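PDB 4ECO: uncharacterized protein from Bacteroides eggerthii DSM 20697, which is of unknown function but folds as a leucine-rich repeat protein and probably serves in protein binding. Local coordinates for residues A[206-220]-A[248-262]. Sequence-based numbering, arbitrary orientation.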
ATOM      1  N   THR A 206       9.012   8.293  31.334  1.00 53.29           N
ATOM      2  CA  THR A 206      10.325   8.159  30.692  1.00 53.85           C
ATOM      3  C   THR A 206      10.562   6.740  30.146  1.00 57.81           C
ATOM      4  O   THR A 206      11.549   6.548  29.430  1.00 59.67           O
ATOM      5  CB  THR A 206      11.465   8.563  31.661  1.00 59.00           C
ATOM      6  OG1 THR A 206      11.474   7.701  32.803  1.00 58.58           O
ATOM      7  CG2 THR A 206      11.373  10.029  32.106  1.00 54.79           C
ATOM      8  N   LYS A 207       9.666   5.763  30.441  1.00 51.31           N
ATOM      9  CA  LYS A 207       9.823   4.386  29.958  1.00 49.29           C
ATOM     10  C   LYS A 207       8.919   4.116  28.735  1.00 51.81           C
ATOM     11  O   LYS A 207       9.002   3.026  28.152  1.00 52.04           O
ATOM     12  CB  LYS A 207       9.538   3.366  31.083  1.00 50.05           C
ATOM     13  CG  LYS A 207      10.483   3.494  32.261  1.00 52.56           C
ATOM     14  CD  LYS A 207      10.495   2.276  33.147  1.00 57.09           C
ATOM     15  CE  LYS A 207      11.404   2.536  34.323  1.00 61.04           C
ATOM     16  NZ  LYS A 207      11.711   1.293  35.075  1.00 70.66           N
ATOM     17  N   LEU A 208       8.099   5.121  28.327  1.00 45.96           N
ATOM     18  CA  LEU A 208       7.155   5.053  27.207  1.00 43.55           C
ATOM     19  C   LEU A 208       7.881   4.712  25.910  1.00 47.10           C
ATOM     20  O   LEU A 208       8.871   5.348  25.582  1.00 46.94           O
ATOM     21  CB  LEU A 208       6.379   6.383  27.061  1.00 42.39           C
ATOM     22  CG  LEU A 208       5.014   6.341  26.359  1.00 44.94           C
ATOM     23  CD1 LEU A 208       4.031   5.411  27.092  1.00 44.48           C
ATOM     24  CD2 LEU A 208       4.415   7.737  26.239  1.00 42.52           C
ATOM     25  N   ARG A 209       7.427   3.659  25.228  1.00 43.57           N
ATOM     26  CA  ARG A 209       7.971   3.164  23.962  1.00 42.81           C
ATOM     27  C   ARG A 209       7.051   3.499  22.790  1.00 46.58           C
ATOM     28  O   ARG A 209       7.526   3.910  21.729  1.00 46.48           O
ATOM     29  CB  ARG A 209       8.164   1.656  24.039  1.00 40.75           C
ATOM     30  CG  ARG A 209       9.027   1.216  25.183  1.00 41.62           C
ATOM     31  CD  ARG A 209       9.191  -0.270  25.095  1.00 47.45           C
ATOM     32  NE  ARG A 209       9.939  -0.812  26.224  1.00 54.87           N
ATOM     33  CZ  ARG A 209      11.259  -0.885  26.276  1.00 60.68           C
ATOM     34  NH1 ARG A 209      11.995  -0.437  25.268  1.00 49.63           N
ATOM     35  NH2 ARG A 209      11.858  -1.397  27.342  1.00 44.65           N
ATOM     36  N   GLN A 210       5.720   3.353  22.993  1.00 42.56           N
ATOM     37  CA  GLN A 210       4.716   3.632  21.955  1.00 40.86           C
ATOM     38  C   GLN A 210       3.630   4.596  22.477  1.00 45.59           C
ATOM     39  O   GLN A 210       3.037   4.360  23.543  1.00 44.74           O
ATOM     40  CB  GLN A 210       4.070   2.332  21.445  1.00 40.79           C
ATOM     41  CG  GLN A 210       5.079   1.229  21.115  1.00 40.88           C
ATOM     42  CD  GLN A 210       4.940   0.684  19.731  1.00 55.06           C
ATOM     43  OE1 GLN A 210       3.999   1.003  18.990  1.00 40.29           O
ATOM     44  NE2 GLN A 210       5.891  -0.155  19.347  1.00 55.51           N
ATOM     45  N   PHE A 211       3.393   5.699  21.731  1.00 41.44           N
ATOM     46  CA  PHE A 211       2.365   6.668  22.079  1.00 40.44           C
ATOM     47  C   PHE A 211       1.479   6.898  20.860  1.00 42.83           C
ATOM     48  O   PHE A 211       1.909   7.499  19.886  1.00 43.98           O
ATOM     49  CB  PHE A 211       2.986   7.968  22.611  1.00 43.03           C
ATOM     50  CG  PHE A 211       2.035   9.015  23.148  1.00 44.57           C
ATOM     51  CD1 PHE A 211       0.752   8.672  23.565  1.00 46.46           C
ATOM     52  CD2 PHE A 211       2.438  10.337  23.283  1.00 48.31           C
ATOM     53  CE1 PHE A 211      -0.129   9.646  24.047  1.00 47.88           C
ATOM     54  CE2 PHE A 211       1.559  11.307  23.781  1.00 50.82           C
ATOM     55  CZ  PHE A 211       0.286  10.950  24.179  1.00 47.58           C
ATOM     56  N   TYR A 212       0.243   6.389  20.915  1.00 38.43           N
ATOM     57  CA  TYR A 212      -0.744   6.480  19.833  1.00 36.91           C
ATOM     58  C   TYR A 212      -1.951   7.298  20.223  1.00 40.71           C
ATOM     59  O   TYR A 212      -2.436   7.225  21.362  1.00 42.93           O
ATOM     60  CB  TYR A 212      -1.228   5.072  19.433  1.00 37.41           C
ATOM     61  CG  TYR A 212      -0.387   4.343  18.402  1.00 39.57           C
ATOM     62  CD1 TYR A 212       0.964   4.094  18.623  1.00 41.72           C
ATOM     63  CD2 TYR A 212      -0.971   3.784  17.267  1.00 40.11           C
ATOM     64  CE1 TYR A 212       1.735   3.399  17.687  1.00 42.62           C
ATOM     65  CE2 TYR A 212      -0.216   3.080  16.330  1.00 40.57           C
ATOM     66  CZ  TYR A 212       1.139   2.890  16.543  1.00 45.18           C
ATOM     67  OH  TYR A 212       1.887   2.188  15.628  1.00 41.53           O
HETATM   68  N   MSE A 213      -2.442   8.075  19.273  1.00 34.45           N
HETATM   69  CA  MSE A 213      -3.680   8.816  19.424  1.00 32.94           C
HETATM   70  C   MSE A 213      -4.292   8.979  18.059  1.00 38.40           C
HETATM   71  O   MSE A 213      -3.577   9.015  17.043  1.00 37.38           O
HETATM   72  CB  MSE A 213      -3.537  10.154  20.180  1.00 34.82           C
HETATM   73  CG  MSE A 213      -2.778  11.267  19.471  1.00 39.99           C
HETATM   74 SE   MSE A 213      -1.947  12.431  20.844  0.75 45.85          SE
HETATM   75  CE  MSE A 213      -0.151  11.605  20.735  1.00 41.95           C
ATOM     76  N   GLY A 214      -5.618   9.005  18.039  1.00 35.61           N
ATOM     77  CA  GLY A 214      -6.341   9.170  16.791  1.00 35.02           C
ATOM     78  C   GLY A 214      -7.827   9.317  16.937  1.00 40.46           C
ATOM     79  O   GLY A 214      -8.406   8.894  17.940  1.00 42.90           O
ATOM     80  N   ASN A 215      -8.444   9.937  15.923  1.00 35.93           N
ATOM     81  CA  ASN A 215      -9.884  10.174  15.732  1.00 34.24           C
ATOM     82  C   ASN A 215     -10.446  11.033  16.886  1.00 35.42           C
ATOM     83  O   ASN A 215     -11.585  10.853  17.305  1.00 33.75           O
ATOM     84  CB  ASN A 215     -10.613   8.841  15.575  1.00 30.86           C
ATOM     85  CG  ASN A 215      -9.855   7.860  14.710  1.00 43.21           C
ATOM     86  OD1 ASN A 215      -9.719   8.042  13.506  1.00 41.28           O
ATOM     87  ND2 ASN A 215      -9.242   6.861  15.321  1.00 35.57           N
ATOM     88  N   SER A 216      -9.630  12.007  17.343  1.00 33.06           N
ATOM     89  CA  SER A 216      -9.899  12.915  18.458  1.00 34.40           C
ATOM     90  C   SER A 216     -10.185  14.319  17.992  1.00 40.80           C
ATOM     91  O   SER A 216      -9.589  14.769  17.012  1.00 41.85           O
ATOM     92  CB  SER A 216      -8.709  12.947  19.419  1.00 38.24           C
ATOM     93  OG  SER A 216      -8.661  11.818  20.280  1.00 42.96           O
ATOM     94  N   PRO A 217     -11.047  15.062  18.710  1.00 39.23           N
ATOM     95  CA  PRO A 217     -11.379  16.424  18.264  1.00 39.93           C
ATOM     96  C   PRO A 217     -10.469  17.511  18.830  1.00 44.66           C
ATOM     97  O   PRO A 217     -10.752  18.700  18.611  1.00 44.19           O
ATOM     98  CB  PRO A 217     -12.798  16.616  18.790  1.00 41.73           C
ATOM     99  CG  PRO A 217     -12.883  15.751  19.990  1.00 45.88           C
ATOM    100  CD  PRO A 217     -11.863  14.668  19.881  1.00 41.10           C
ATOM    101  N   PHE A 218      -9.390  17.127  19.553  1.00 40.38           N
ATOM    102  CA  PHE A 218      -8.524  18.128  20.180  1.00 40.95           C
ATOM    103  C   PHE A 218      -7.745  18.952  19.142  1.00 45.94           C
ATOM    104  O   PHE A 218      -7.614  18.555  17.984  1.00 45.01           O
ATOM    105  CB  PHE A 218      -7.545  17.507  21.203  1.00 41.69           C
ATOM    106  CG  PHE A 218      -6.846  16.216  20.831  1.00 41.08           C
ATOM    107  CD1 PHE A 218      -6.292  16.041  19.561  1.00 41.17           C
ATOM    108  CD2 PHE A 218      -6.637  15.223  21.782  1.00 42.00           C
ATOM    109  CE1 PHE A 218      -5.596  14.873  19.238  1.00 40.88           C
ATOM    110  CE2 PHE A 218      -5.947  14.052  21.448  1.00 43.80           C
ATOM    111  CZ  PHE A 218      -5.423  13.886  20.178  1.00 39.99           C
ATOM    112  N   VAL A 219      -7.272  20.122  19.583  1.00 44.00           N
ATOM    113  CA  VAL A 219      -6.460  21.060  18.805  1.00 44.13           C
ATOM    114  C   VAL A 219      -4.991  20.816  19.179  1.00 50.33           C
ATOM    115  O   VAL A 219      -4.714  20.341  20.282  1.00 50.57           O
ATOM    116  CB  VAL A 219      -6.902  22.543  18.991  1.00 46.55           C
ATOM    117  CG1 VAL A 219      -8.262  22.791  18.350  1.00 44.55           C
ATOM    118  CG2 VAL A 219      -6.918  22.954  20.461  1.00 46.88           C
ATOM    119  N   ALA A 220      -4.065  21.126  18.261  1.00 48.19           N
ATOM    120  CA  ALA A 220      -2.619  20.887  18.388  1.00 48.48           C
ATOM    121  C   ALA A 220      -2.013  21.394  19.710  1.00 53.27           C
ATOM    122  O   ALA A 220      -1.236  20.665  20.331  1.00 52.31           O
ATOM    123  CB  ALA A 220      -1.893  21.528  17.236  1.00 49.48           C
ATOM    124  N   LEU A 248      12.431  11.057  27.372  1.00 52.14           N
ATOM    125  CA  LEU A 248      11.691   9.946  26.779  1.00 50.45           C
ATOM    126  C   LEU A 248      12.552   9.313  25.663  1.00 54.02           C
ATOM    127  O   LEU A 248      12.281   9.417  24.452  1.00 53.71           O
ATOM    128  CB  LEU A 248      10.315  10.411  26.283  1.00 49.39           C
ATOM    129  CG  LEU A 248       9.170  10.300  27.311  1.00 52.81           C
ATOM    130  CD1 LEU A 248       9.405  11.195  28.547  1.00 52.70           C
ATOM    131  CD2 LEU A 248       7.846  10.621  26.663  1.00 52.30           C
ATOM    132  N   LYS A 249      13.624   8.664  26.122  1.00 50.36           N
ATOM    133  CA  LYS A 249      14.662   8.029  25.323  1.00 50.42           C
ATOM    134  C   LYS A 249      14.193   6.736  24.619  1.00 54.13           C
ATOM    135  O   LYS A 249      14.818   6.322  23.643  1.00 53.36           O
ATOM    136  CB  LYS A 249      15.854   7.702  26.235  1.00 53.61           C
ATOM    137  CG  LYS A 249      16.529   8.910  26.928  1.00 49.48           C
ATOM    138  CD  LYS A 249      17.355   9.795  26.008  1.00 46.88           C
ATOM    139  CE  LYS A 249      18.010  10.926  26.757  1.00 56.86           C
ATOM    140  NZ  LYS A 249      18.482  11.997  25.833  1.00 75.37           N
ATOM    141  N   ASP A 250      13.113   6.104  25.110  1.00 50.41           N
ATOM    142  CA  ASP A 250      12.602   4.845  24.578  1.00 48.78           C
ATOM    143  C   ASP A 250      11.383   5.020  23.654  1.00 50.93           C
ATOM    144  O   ASP A 250      10.943   4.031  23.052  1.00 50.50           O
ATOM    145  CB  ASP A 250      12.226   3.909  25.738  1.00 50.44           C
ATOM    146  CG  ASP A 250      13.397   3.260  26.476  1.00 59.10           C
ATOM    147  OD1 ASP A 250      14.564   3.391  25.992  1.00 56.39           O
ATOM    148  OD2 ASP A 250      13.143   2.579  27.512  1.00 66.79           O
ATOM    149  N   LEU A 251      10.848   6.256  23.532  1.00 45.13           N
ATOM    150  CA  LEU A 251       9.671   6.525  22.713  1.00 42.73           C
ATOM    151  C   LEU A 251      10.065   6.545  21.239  1.00 45.94           C
ATOM    152  O   LEU A 251      10.581   7.542  20.755  1.00 46.80           O
ATOM    153  CB  LEU A 251       8.984   7.839  23.157  1.00 42.30           C
ATOM    154  CG  LEU A 251       7.632   8.159  22.504  1.00 45.07           C
ATOM    155  CD1 LEU A 251       6.632   7.027  22.651  1.00 43.41           C
ATOM    156  CD2 LEU A 251       7.051   9.415  23.073  1.00 48.41           C
ATOM    157  N   THR A 252       9.818   5.422  20.539  1.00 41.68           N
ATOM    158  CA  THR A 252      10.181   5.163  19.137  1.00 40.82           C
ATOM    159  C   THR A 252       8.987   5.169  18.187  1.00 44.33           C
ATOM    160  O   THR A 252       9.163   5.403  16.994  1.00 43.00           O
ATOM    161  CB  THR A 252      10.891   3.787  19.003  1.00 44.61           C
ATOM    162  OG1 THR A 252      10.013   2.703  19.351  1.00 42.21           O
ATOM    163  CG2 THR A 252      12.168   3.707  19.811  1.00 36.94           C
ATOM    164  N   ASP A 253       7.785   4.861  18.690  1.00 42.27           N
ATOM    165  CA  ASP A 253       6.595   4.798  17.835  1.00 40.69           C
ATOM    166  C   ASP A 253       5.529   5.761  18.308  1.00 43.95           C
ATOM    167  O   ASP A 253       4.991   5.586  19.395  1.00 43.56           O
ATOM    168  CB  ASP A 253       6.036   3.373  17.787  1.00 41.31           C
ATOM    169  CG  ASP A 253       6.950   2.358  17.139  1.00 45.64           C
ATOM    170  OD1 ASP A 253       8.029   2.084  17.705  1.00 46.19           O
ATOM    171  OD2 ASP A 253       6.561   1.794  16.104  1.00 50.98           O
ATOM    172  N   VAL A 254       5.247   6.799  17.500  1.00 41.45           N
ATOM    173  CA  VAL A 254       4.241   7.822  17.813  1.00 40.06           C
ATOM    174  C   VAL A 254       3.251   7.934  16.655  1.00 42.99           C
ATOM    175  O   VAL A 254       3.653   7.963  15.490  1.00 42.40           O
ATOM    176  CB  VAL A 254       4.869   9.192  18.165  1.00 43.36           C
ATOM    177  CG1 VAL A 254       3.799  10.242  18.368  1.00 42.71           C
ATOM    178  CG2 VAL A 254       5.751   9.095  19.409  1.00 43.75           C
ATOM    179  N   GLU A 255       1.948   7.990  16.987  1.00 39.27           N
ATOM    180  CA  GLU A 255       0.871   8.150  16.009  1.00 36.77           C
ATOM    181  C   GLU A 255      -0.114   9.239  16.464  1.00 41.99           C
ATOM    182  O   GLU A 255      -0.574   9.228  17.614  1.00 42.91           O
ATOM    183  CB  GLU A 255       0.148   6.830  15.775  1.00 36.41           C
ATOM    184  CG  GLU A 255      -1.114   6.996  14.946  1.00 45.56           C
ATOM    185  CD  GLU A 255      -1.811   5.728  14.504  1.00 47.80           C
ATOM    186  OE1 GLU A 255      -1.264   5.019  13.632  1.00 45.24           O
ATOM    187  OE2 GLU A 255      -2.926   5.464  14.998  1.00 34.99           O
ATOM    188  N   VAL A 256      -0.385  10.200  15.561  1.00 38.24           N
ATOM    189  CA  VAL A 256      -1.372  11.287  15.690  1.00 38.07           C
ATOM    190  C   VAL A 256      -2.199  11.202  14.408  1.00 42.22           C
ATOM    191  O   VAL A 256      -1.867  11.822  13.400  1.00 41.55           O
ATOM    192  CB  VAL A 256      -0.754  12.681  15.945  1.00 42.01           C
ATOM    193  CG1 VAL A 256      -1.823  13.643  16.445  1.00 41.93           C
ATOM    194  CG2 VAL A 256       0.405  12.610  16.934  1.00 42.22           C
ATOM    195  N   TYR A 257      -3.204  10.333  14.414  1.00 39.54           N
ATOM    196  CA  TYR A 257      -3.955   9.968  13.216  1.00 38.74           C
ATOM    197  C   TYR A 257      -5.376  10.468  13.229  1.00 43.16           C
ATOM    198  O   TYR A 257      -6.083  10.310  14.220  1.00 43.73           O
ATOM    199  CB  TYR A 257      -3.958   8.424  13.112  1.00 38.36           C
ATOM    200  CG  TYR A 257      -4.837   7.824  12.040  1.00 38.53           C
ATOM    201  CD1 TYR A 257      -4.345   7.586  10.761  1.00 40.01           C
ATOM    202  CD2 TYR A 257      -6.121   7.369  12.337  1.00 38.34           C
ATOM    203  CE1 TYR A 257      -5.129   6.969   9.788  1.00 40.72           C
ATOM    204  CE2 TYR A 257      -6.925   6.779  11.363  1.00 38.04           C
ATOM    205  CZ  TYR A 257      -6.418   6.563  10.093  1.00 43.32           C
ATOM    206  OH  TYR A 257      -7.192   5.950   9.132  1.00 41.82           O
ATOM    207  N   ASN A 258      -5.817  10.979  12.076  1.00 37.94           N
ATOM    208  CA  ASN A 258      -7.173  11.442  11.812  1.00 37.01           C
ATOM    209  C   ASN A 258      -7.714  12.307  12.965  1.00 43.90           C
ATOM    210  O   ASN A 258      -8.678  11.919  13.635  1.00 44.04           O
ATOM    211  CB  ASN A 258      -8.083  10.232  11.552  1.00 31.08           C
ATOM    212  CG  ASN A 258      -9.446  10.537  11.028  1.00 53.58           C
ATOM    213  OD1 ASN A 258      -9.698  11.586  10.438  1.00 56.74           O
ATOM    214  ND2 ASN A 258     -10.366   9.627  11.248  1.00 50.00           N
ATOM    215  N   CYS A 259      -7.066  13.459  13.219  1.00 40.46           N
ATOM    216  CA  CYS A 259      -7.546  14.405  14.225  1.00 39.89           C
ATOM    217  C   CYS A 259      -7.964  15.665  13.450  1.00 45.12           C
ATOM    218  O   CYS A 259      -7.118  16.483  13.052  1.00 45.44           O
ATOM    219  CB  CYS A 259      -6.498  14.655  15.302  1.00 39.88           C
ATOM    220  SG  CYS A 259      -6.056  13.179  16.266  1.00 42.57           S
ATOM    221  N   PRO A 260      -9.276  15.723  13.071  1.00 41.65           N
ATOM    222  CA  PRO A 260      -9.755  16.765  12.142  1.00 40.41           C
ATOM    223  C   PRO A 260      -9.606  18.208  12.597  1.00 44.38           C
ATOM    224  O   PRO A 260      -9.614  19.091  11.723  1.00 46.55           O
ATOM    225  CB  PRO A 260     -11.239  16.444  11.993  1.00 41.14           C
ATOM    226  CG  PRO A 260     -11.584  15.652  13.175  1.00 45.98           C
ATOM    227  CD  PRO A 260     -10.376  14.799  13.404  1.00 42.56           C
ATOM    228  N   ASN A 261      -9.452  18.468  13.903  1.00 38.01           N
ATOM    229  CA  ASN A 261      -9.347  19.850  14.342  1.00 39.20           C
ATOM    230  C   ASN A 261      -7.865  20.302  14.478  1.00 45.16           C
ATOM    231  O   ASN A 261      -7.610  21.455  14.868  1.00 48.28           O
ATOM    232  CB  ASN A 261     -10.142  20.079  15.616  1.00 38.46           C
ATOM    233  CG  ASN A 261     -11.617  19.807  15.391  1.00 56.64           C
ATOM    234  OD1 ASN A 261     -12.208  20.207  14.369  1.00 49.52           O
ATOM    235  ND2 ASN A 261     -12.229  19.059  16.298  1.00 45.99           N
ATOM    236  N   LEU A 262      -6.913  19.458  14.038  1.00 37.97           N
ATOM    237  CA  LEU A 262      -5.515  19.854  13.982  1.00 37.30           C
ATOM    238  C   LEU A 262      -5.322  20.826  12.823  1.00 42.77           C
ATOM    239  O   LEU A 262      -5.834  20.571  11.735  1.00 41.76           O
ATOM    240  CB  LEU A 262      -4.568  18.637  13.817  1.00 36.30           C
ATOM    241  CG  LEU A 262      -4.448  17.627  14.949  1.00 40.77           C
ATOM    242  CD1 LEU A 262      -3.443  16.583  14.617  1.00 40.47           C
ATOM    243  CD2 LEU A 262      -4.043  18.266  16.261  1.00 44.70           C
TER
HETATM  244  O   HOH W   1      10.881   6.939  26.543  1.00 32.36           O
HETATM  245  O   HOH W   2       4.030   0.931  16.247  1.00 26.71           O
HETATM  246  O   HOH W   3      -8.627  17.021  16.121  1.00 43.28           O
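Gln210 and Asp253 sit side by side on two neighbouring parallel strands, amide stacked on carboxylate with their planes 12° apart. From the root outward, Gln210 CB lies 4.0 Å from Asp253 O; CG and CD pass along Asp253 CB; OE1 accepts from a water that also donates to Asp253 OD2 and accepts from Tyr212 OH; NE2 lies over the carboxylate, 3.5 Å from Asp253 OD1. The carboxylate is held twice more, OD1 by Thr252 OG1 at 2.7 Å and OD2 by a salt bridge to Arg142. With an alanine in place of Asp253, Arg142 would probably lose a countercharge, the water would lose an acceptor, and the Gln210 amide would be freer to turn.

Further along this face, Glu255 CB packs over the face of the Tyr212 ring, 3.7 Å from its centroid. Carrying CG anti to the backbone N (chi1 171°), Glu255 runs on so that its carboxylate lies beside Tyr212 CD2 and CE2, tilted 46° to the ring, before OE1 reaches His115. The other side of the strand pair, carrying Phe211, Met213, Val254 and Val256, is apolar: selenomethionine Met213 CG meets Val256 CG1 at 4.0 Å.

A backbone ladder joins strands 210-214 and 253-257. Beyond it, Asn258 ND2 donates to Asn215 OD1 at 2.8 Å, the amides nearly perpendicular, while Asn258 OD1 takes the backbone N-H of Gly189, and Asn261 ND2 reaches Pro217 O. Such parallel stacking of successive turns is the leucine-rich repeat solenoid: here an apolar interior is backed by a polar face whose buried charges have partners.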